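Local coordinates for cell wall surface anchor family protein (Streptococcus agalactiae, PDB 3PHS) that serves as a minor pilin of the group B streptococcal pilus and mediates adhesion to lung epithelial cells through an IgG-like domain, at residues A[168-173]-A[180-185]; A[174-179]-A[197-202]. One frame throughout, in Å; residues are numbered along the deposited sequence. Where two conformers were deposited one is given.

In the fold
Both contacts lie in the region that matches a prealbumin-like fold domain. Following the chain from the N terminus, residues 168-173 come first and carry strand 171-172. The chain turns at once into 174-179, with strand 175-176 beside it. Residues 180-185 then fold back on 168-173, so interaction 1 closes a short loop that contains the whole of 174-179. Interaction 2 joins 174-179 to 197-202, which come later in the chain than 180-185, and closes a longer loop. The segments alternate, so the two contacts cross. Together they tie the small two-strand hairpin to the loop leading into strand 186-187 and to strand 193-200 of the mixed sheet.

Interaction 1 of 2, residues A[168-173]-A[180-185]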
ATOM      1  N   PRO A 168       9.282   1.353  -4.672  1.00 28.70           N
ATOM      2  CA  PRO A 168       8.787   0.285  -5.540  1.00 27.82           C
ATOM      3  C   PRO A 168       8.465  -1.000  -4.784  1.00 26.72           C
ATOM      4  O   PRO A 168       9.174  -1.356  -3.840  1.00 26.97           O
ATOM      5  CB  PRO A 168       9.947   0.036  -6.522  1.00 28.32           C
ATOM      6  CG  PRO A 168      10.916   1.159  -6.343  1.00 28.43           C
ATOM      7  CD  PRO A 168      10.658   1.779  -5.011  1.00 28.95           C
ATOM      8  N   ILE A 169       7.399  -1.675  -5.216  1.00 24.87           N
ATOM      9  CA  ILE A 169       6.993  -2.993  -4.722  1.00 24.34           C
ATOM     10  C   ILE A 169       7.879  -4.046  -5.370  1.00 22.92           C
ATOM     11  O   ILE A 169       8.074  -4.026  -6.585  1.00 23.29           O
ATOM     12  CB  ILE A 169       5.493  -3.248  -5.068  1.00 24.48           C
ATOM     13  CG1 ILE A 169       4.610  -2.389  -4.166  1.00 26.02           C
ATOM     14  CG2 ILE A 169       5.096  -4.725  -4.946  1.00 25.23           C
ATOM     15  CD1 ILE A 169       3.440  -1.818  -4.865  1.00 27.06           C
ATOM     16  N   ARG A 170       8.404  -4.970  -4.568  1.00 20.77           N
ATOM     17  CA  ARG A 170       9.318  -5.993  -5.090  1.00 19.72           C
ATOM     18  C   ARG A 170       8.619  -7.336  -5.293  1.00 18.80           C
ATOM     19  O   ARG A 170       7.620  -7.630  -4.634  1.00 17.60           O
ATOM     20  CB  ARG A 170      10.573  -6.089  -4.207  1.00 19.68           C
ATOM     21  CG  ARG A 170      11.276  -4.726  -4.100  1.00 21.43           C
ATOM     22  CD  ARG A 170      12.579  -4.716  -3.305  1.00 25.08           C
ATOM     23  NE  ARG A 170      12.346  -4.804  -1.863  1.00 28.07           N
ATOM     24  CZ  ARG A 170      12.713  -5.837  -1.106  1.00 32.03           C
ATOM     25  NH1 ARG A 170      13.332  -6.880  -1.651  1.00 32.42           N
ATOM     26  NH2 ARG A 170      12.451  -5.835   0.199  1.00 31.76           N
ATOM     27  N   VAL A 171       9.127  -8.139  -6.226  1.00 18.03           N
ATOM     28  CA  VAL A 171       8.441  -9.352  -6.667  1.00 18.90           C
ATOM     29  C   VAL A 171       9.436 -10.518  -6.753  1.00 19.98           C
ATOM     30  O   VAL A 171      10.582 -10.319  -7.154  1.00 20.22           O
ATOM     31  CB  VAL A 171       7.729  -9.119  -8.051  1.00 18.38           C
ATOM     32  CG1 VAL A 171       7.071 -10.384  -8.573  1.00 19.92           C
ATOM     33  CG2 VAL A 171       6.697  -7.968  -7.953  1.00 18.12           C
ATOM     34  N   LYS A 172       8.983 -11.705  -6.361  1.00 20.94           N
ATOM     35  CA  LYS A 172       9.770 -12.947  -6.388  1.00 22.94           C
ATOM     36  C   LYS A 172       8.786 -14.116  -6.591  1.00 23.51           C
ATOM     37  O   LYS A 172       7.706 -14.120  -6.017  1.00 24.40           O
ATOM     38  CB  LYS A 172      10.535 -13.088  -5.053  1.00 22.16           C
ATOM     39  CG  LYS A 172      11.499 -14.294  -4.889  1.00 23.07           C
ATOM     40  CD  LYS A 172      12.069 -14.281  -3.454  1.00 19.92           C
ATOM     41  CE  LYS A 172      12.623 -15.634  -3.018  1.00 22.74           C
ATOM     42  NZ  LYS A 172      13.418 -15.508  -1.762  1.00 20.09           N
ATOM     43  N   ASN A 173       9.143 -15.119  -7.392  1.00 25.58           N
ATOM     44  CA  ASN A 173       8.209 -16.235  -7.673  1.00 26.41           C
ATOM     45  C   ASN A 173       6.872 -15.747  -8.282  1.00 26.49           C
ATOM     46  O   ASN A 173       5.807 -16.346  -8.038  1.00 27.01           O
ATOM     47  CB  ASN A 173       7.941 -17.093  -6.404  1.00 27.15           C
ATOM     48  CG  ASN A 173       9.196 -17.801  -5.872  1.00 27.55           C
ATOM     49  OD1 ASN A 173       9.400 -17.917  -4.650  1.00 29.99           O
ATOM     50  ND2 ASN A 173      10.034 -18.277  -6.782  1.00 26.47           N
ATOM     51  N   ILE A 180      14.748 -10.446   0.744  1.00 19.94           N
ATOM     52  CA  ILE A 180      15.837  -9.525   0.426  1.00 20.84           C
ATOM     53  C   ILE A 180      16.253  -9.638  -1.060  1.00 20.37           C
ATOM     54  O   ILE A 180      16.781  -8.683  -1.627  1.00 21.07           O
ATOM     55  CB  ILE A 180      17.049  -9.706   1.410  1.00 20.91           C
ATOM     56  CG1 ILE A 180      17.974  -8.474   1.414  1.00 22.54           C
ATOM     57  CG2 ILE A 180      17.801 -11.012   1.130  1.00 21.78           C
ATOM     58  CD1 ILE A 180      17.478  -7.325   2.273  1.00 24.01           C
ATOM     59  N   ASP A 181      16.008 -10.793  -1.675  1.00 20.36           N
ATOM     60  CA  ASP A 181      16.304 -10.970  -3.096  1.00 20.45           C
ATOM     61  C   ASP A 181      15.139 -10.625  -4.030  1.00 19.97           C
ATOM     62  O   ASP A 181      15.282 -10.696  -5.261  1.00 19.73           O
ATOM     63  CB  ASP A 181      16.896 -12.355  -3.411  1.00 20.69           C
ATOM     64  CG  ASP A 181      16.016 -13.503  -2.956  1.00 21.67           C
ATOM     65  OD1 ASP A 181      15.087 -13.289  -2.158  1.00 23.20           O
ATOM     66  OD2 ASP A 181      16.269 -14.642  -3.387  1.00 23.91           O
ATOM     67  N   ALA A 182      13.991 -10.237  -3.468  1.00 19.43           N
ATOM     68  CA  ALA A 182      12.877  -9.810  -4.330  1.00 19.36           C
ATOM     69  C   ALA A 182      13.293  -8.507  -5.026  1.00 19.49           C
ATOM     70  O   ALA A 182      13.877  -7.608  -4.407  1.00 19.17           O
ATOM     71  CB  ALA A 182      11.596  -9.620  -3.546  1.00 19.03           C
ATOM     72  N   ALA A 183      12.980  -8.432  -6.314  1.00 20.46           N
ATOM     73  CA  ALA A 183      13.475  -7.376  -7.198  1.00 20.50           C
ATOM     74  C   ALA A 183      12.413  -6.324  -7.514  1.00 20.34           C
ATOM     75  O   ALA A 183      11.229  -6.651  -7.597  1.00 20.17           O
ATOM     76  CB  ALA A 183      13.962  -8.012  -8.485  1.00 20.97           C
ATOM     77  N   LYS A 184      12.843  -5.077  -7.696  1.00 19.82           N
ATOM     78  CA  LYS A 184      11.953  -4.005  -8.152  1.00 20.06           C
ATOM     79  C   LYS A 184      11.767  -4.018  -9.686  1.00 20.05           C
ATOM     80  O   LYS A 184      10.722  -3.602 -10.210  1.00 19.19           O
ATOM     81  CB  LYS A 184      12.396  -2.637  -7.622  1.00 20.27           C
ATOM     82  CG  LYS A 184      13.716  -2.123  -8.166  1.00 21.43           C
ATOM     83  CD  LYS A 184      13.926  -0.663  -7.868  1.00 23.68           C
ATOM     84  CE  LYS A 184      15.344  -0.260  -8.252  1.00 24.48           C
ATOM     85  NZ  LYS A 184      15.664   1.122  -7.859  1.00 24.70           N
ATOM     86  N   HIS A 185      12.793  -4.510 -10.384  1.00 19.98           N
ATOM     87  CA  HIS A 185      12.723  -4.535 -11.836  0.50 20.16           C
ATOM     88  C   HIS A 185      11.837  -5.677 -12.318  1.00 20.00           C
ATOM     89  O   HIS A 185      11.967  -6.842 -11.935  1.00 19.86           O
ATOM     90  CB  HIS A 185      14.113  -4.506 -12.488  0.50 20.25           C
ATOM     91  CG  HIS A 185      14.648  -3.120 -12.705  0.50 20.88           C
ATOM     92  ND1 HIS A 185      15.646  -2.840 -13.616  0.50 21.03           N
ATOM     93  CD2 HIS A 185      14.316  -1.935 -12.136  0.50 19.23           C
ATOM     94  CE1 HIS A 185      15.913  -1.547 -13.590  0.50 21.41           C
ATOM     95  NE2 HIS A 185      15.118  -0.975 -12.700  0.50 22.24           N
TER
HETATM   96  O   HOH W   1       8.643  -2.615  -8.725  1.00 20.59           O
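Val-171 and Ala-183 form a single antiparallel bridge, a hydrogen-bonded pair, in the prealbumin-like domain. It joins strand 171-172 to the loop that leads into strand 186-187. Val-171 N donates to Ala-183 O at 2.9 Å. Ala-183 N returns a longer bond to Val-171 O.

The tight part is centred on the buried methyl group of Ala-182. Ala-182 CB packs 3.7 Å from Arg-170 CB and 3.9 Å from Lys-172 CB. The Arg-170 chain bends at chi3 (-75°), which brings the guanidinium back to the backbone of the other segment. Arg-170 NH1 gives a fairly straight bond of 2.9 Å to Ala-182 O, and this oxygen lies at the guanidinium edge, in its plane. NH1 probably also bonds Asp-179 O, so two backbone carbonyls would hold the group.

At the Lys-172 end the rim is polar and more exposed. The extended chain of Lys-172 passes obliquely across Asp-181. Lys-172 NZ meets the syn lone pair of Asp-181 OD1 at 2.8 Å in a salt bridge. Asp-179 OD2 is a second anionic partner, which probably stabilises the charged amine. The looser solvent side is at the Pro-168 end. A water there lies within hydrogen-bonding distance of both Ile-169 O and Lys-184 O. Nearby, the exposed Lys-184 runs alongside Pro-168, with Lys-184 CD 3.8 Å from Pro-168 CG.

Interaction 2 of 2, residues A[174-179]-A[197-202]; sequences GVHSQD and SGLIHG
Val-175 and Ser-197 are paired through a single backbone bridge, their CA atoms 4.8 Å apart, with two hydrogen bonds holding Ser-197 from its two ends. The bridge joins the two-strand hairpin to strand 193-200 of the mixed sheet in the prealbumin-like domain. Ser-197 N donates to Gly-174 O at 3.0 Å. Ser-197 O accepts from His-176 N at 3.1 Å. The CA of Val-175 adds a CA-H...O contact to that same oxygen.

The side chains of Val-175 and His-176 pack beside the bridge. Val-175 divides its two methyls: CG2 meets Ser-197 OG at 3.5 Å, and CG1 lies near Ser-197 O. CG of His-176 is anti to its backbone N (chi1 176°), and the ring turns away from strand 193-200. Gly-198 O lies near the ring plane, 3.5 Å from His-176 CB. His-176 CB also touches Leu-199 CD2 at 3.9 Å. Ile-169 CG2 packs over the face of the ring, above CD2.

Two waters complete the joint. One bridges His-176 ND1 and Ile-200 N. The other donates to both His-176 O and Gly-198 O. The chemistry is thus mostly that of backbone and water, which implies that the small hairpin is joined to the edge of strand 193-200 mainly by polar main-chain bonds.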
ATOM      1  N   GLY A 174       6.934 -14.654  -9.053  1.00 26.17           N
ATOM      2  CA  GLY A 174       5.737 -14.018  -9.652  1.00 24.28           C
ATOM      3  C   GLY A 174       4.757 -13.436  -8.640  1.00 23.49           C
ATOM      4  O   GLY A 174       3.573 -13.216  -8.940  1.00 22.97           O
ATOM      5  N   VAL A 175       5.258 -13.191  -7.434  1.00 22.16           N
ATOM      6  CA  VAL A 175       4.430 -12.769  -6.324  1.00 21.60           C
ATOM      7  C   VAL A 175       5.084 -11.581  -5.619  1.00 19.58           C
ATOM      8  O   VAL A 175       6.299 -11.514  -5.516  1.00 18.44           O
ATOM      9  CB  VAL A 175       4.252 -13.952  -5.310  1.00 22.52           C
ATOM     10  CG1 VAL A 175       3.427 -13.536  -4.152  1.00 23.93           C
ATOM     11  CG2 VAL A 175       3.606 -15.164  -5.991  1.00 23.46           C
ATOM     12  N   HIS A 176       4.269 -10.653  -5.126  1.00 19.30           N
ATOM     13  CA  HIS A 176       4.767  -9.608  -4.260  1.00 17.77           C
ATOM     14  C   HIS A 176       5.495 -10.260  -3.065  1.00 17.66           C
ATOM     15  O   HIS A 176       4.946 -11.147  -2.379  1.00 16.80           O
ATOM     16  CB  HIS A 176       3.635  -8.690  -3.809  1.00 17.87           C
ATOM     17  CG  HIS A 176       4.071  -7.638  -2.838  1.00 18.65           C
ATOM     18  ND1 HIS A 176       3.194  -6.993  -1.990  1.00 21.79           N
ATOM     19  CD2 HIS A 176       5.297  -7.127  -2.575  1.00 16.42           C
ATOM     20  CE1 HIS A 176       3.866  -6.139  -1.240  1.00 21.62           C
ATOM     21  NE2 HIS A 176       5.144  -6.207  -1.568  1.00 20.37           N
ATOM     22  N   SER A 177       6.743  -9.861  -2.869  1.00 16.83           N
ATOM     23  CA  SER A 177       7.605 -10.498  -1.870  1.00 16.99           C
ATOM     24  C   SER A 177       8.355  -9.468  -1.040  1.00 17.40           C
ATOM     25  O   SER A 177       8.687  -8.372  -1.517  1.00 16.76           O
ATOM     26  CB  SER A 177       8.576 -11.481  -2.538  1.00 17.05           C
ATOM     27  OG  SER A 177       9.522 -12.006  -1.601  1.00 17.30           O
ATOM     28  N   GLN A 178       8.622  -9.823   0.217  1.00 17.65           N
ATOM     29  CA  GLN A 178       9.421  -8.978   1.085  1.00 19.00           C
ATOM     30  C   GLN A 178      10.791  -9.587   1.342  1.00 19.02           C
ATOM     31  O   GLN A 178      11.546  -9.117   2.211  1.00 19.39           O
ATOM     32  CB  GLN A 178       8.689  -8.726   2.395  1.00 20.03           C
ATOM     33  CG  GLN A 178       7.312  -8.147   2.176  1.00 24.14           C
ATOM     34  CD  GLN A 178       6.781  -7.511   3.414  1.00 28.34           C
ATOM     35  OE1 GLN A 178       6.974  -6.317   3.618  1.00 33.23           O
ATOM     36  NE2 GLN A 178       6.133  -8.304   4.277  1.00 29.05           N
ATOM     37  N   ASP A 179      11.126 -10.621   0.580  1.00 18.66           N
ATOM     38  CA  ASP A 179      12.456 -11.221   0.697  1.00 19.23           C
ATOM     39  C   ASP A 179      13.548 -10.287   0.198  1.00 19.42           C
ATOM     40  O   ASP A 179      13.308  -9.433  -0.650  1.00 19.62           O
ATOM     41  CB  ASP A 179      12.520 -12.566  -0.014  1.00 18.91           C
ATOM     42  CG  ASP A 179      11.700 -13.629   0.678  1.00 18.99           C
ATOM     43  OD1 ASP A 179      11.144 -13.358   1.758  1.00 21.15           O
ATOM     44  OD2 ASP A 179      11.616 -14.735   0.129  1.00 20.48           O
ATOM     45  N   SER A 197       0.972 -11.833  -8.643  1.00 15.82           N
ATOM     46  CA  SER A 197      -0.152 -12.135  -7.748  1.00 16.37           C
ATOM     47  C   SER A 197       0.257 -11.734  -6.326  1.00 15.26           C
ATOM     48  O   SER A 197       1.369 -11.272  -6.109  1.00 15.20           O
ATOM     49  CB  SER A 197      -0.555 -13.603  -7.840  1.00 16.88           C
ATOM     50  OG  SER A 197       0.545 -14.419  -7.510  1.00 21.39           O
ATOM     51  N   GLY A 198      -0.656 -11.880  -5.376  1.00 14.99           N
ATOM     52  CA  GLY A 198      -0.342 -11.596  -3.980  1.00 14.21           C
ATOM     53  C   GLY A 198      -0.246 -10.097  -3.704  1.00 13.95           C
ATOM     54  O   GLY A 198       0.478  -9.684  -2.787  1.00 15.33           O
ATOM     55  N   LEU A 199      -0.944  -9.283  -4.502  1.00 13.26           N
ATOM     56  CA  LEU A 199      -1.027  -7.837  -4.241  1.00 12.04           C
ATOM     57  C   LEU A 199      -2.278  -7.543  -3.426  1.00 11.73           C
ATOM     58  O   LEU A 199      -3.388  -7.875  -3.832  1.00 11.82           O
ATOM     59  CB  LEU A 199      -1.055  -7.013  -5.541  1.00 12.51           C
ATOM     60  CG  LEU A 199       0.254  -7.073  -6.361  1.00 11.92           C
ATOM     61  CD1 LEU A 199       0.009  -6.682  -7.811  1.00 13.28           C
ATOM     62  CD2 LEU A 199       1.353  -6.221  -5.742  1.00 15.67           C
ATOM     63  N   ILE A 200      -2.108  -6.887  -2.281  1.00 11.68           N
ATOM     64  CA  ILE A 200      -3.282  -6.545  -1.497  1.00 11.37           C
ATOM     65  C   ILE A 200      -4.139  -5.605  -2.324  1.00 11.29           C
ATOM     66  O   ILE A 200      -3.614  -4.698  -2.994  1.00 12.37           O
ATOM     67  CB  ILE A 200      -2.918  -5.919  -0.133  1.00 11.33           C
ATOM     68  CG1 ILE A 200      -2.088  -6.914   0.674  1.00 11.35           C
ATOM     69  CG2 ILE A 200      -4.218  -5.502   0.617  1.00 10.64           C
ATOM     70  CD1 ILE A 200      -1.522  -6.352   2.002  1.00 14.25           C
ATOM     71  N   HIS A 201      -5.451  -5.814  -2.292  1.00 11.62           N
ATOM     72  CA  HIS A 201      -6.369  -5.002  -3.097  1.00 12.36           C
ATOM     73  C   HIS A 201      -6.238  -3.499  -2.804  1.00 12.57           C
ATOM     74  O   HIS A 201      -6.006  -3.081  -1.655  1.00 12.99           O
ATOM     75  CB  HIS A 201      -7.819  -5.514  -3.003  1.00 12.64           C
ATOM     76  CG  HIS A 201      -8.457  -5.347  -1.654  1.00 14.04           C
ATOM     77  ND1 HIS A 201      -9.200  -4.236  -1.318  1.00 16.77           N
ATOM     78  CD2 HIS A 201      -8.482  -6.158  -0.570  1.00 16.91           C
ATOM     79  CE1 HIS A 201      -9.644  -4.361  -0.078  1.00 18.62           C
ATOM     80  NE2 HIS A 201      -9.232  -5.524   0.396  1.00 18.37           N
ATOM     81  N   GLY A 202      -6.349  -2.693  -3.860  1.00 12.45           N
ATOM     82  CA  GLY A 202      -6.116  -1.243  -3.757  1.00 12.79           C
ATOM     83  C   GLY A 202      -5.490  -0.677  -5.012  1.00 13.43           C
ATOM     84  O   GLY A 202      -5.407  -1.362  -6.044  1.00 13.76           O
TER
HETATM   85  O   HOH W   2       0.406  -5.581  -1.798  1.00 15.52           O
HETATM   86  O   HOH W   3       2.338 -11.650  -1.937  1.00 24.10           O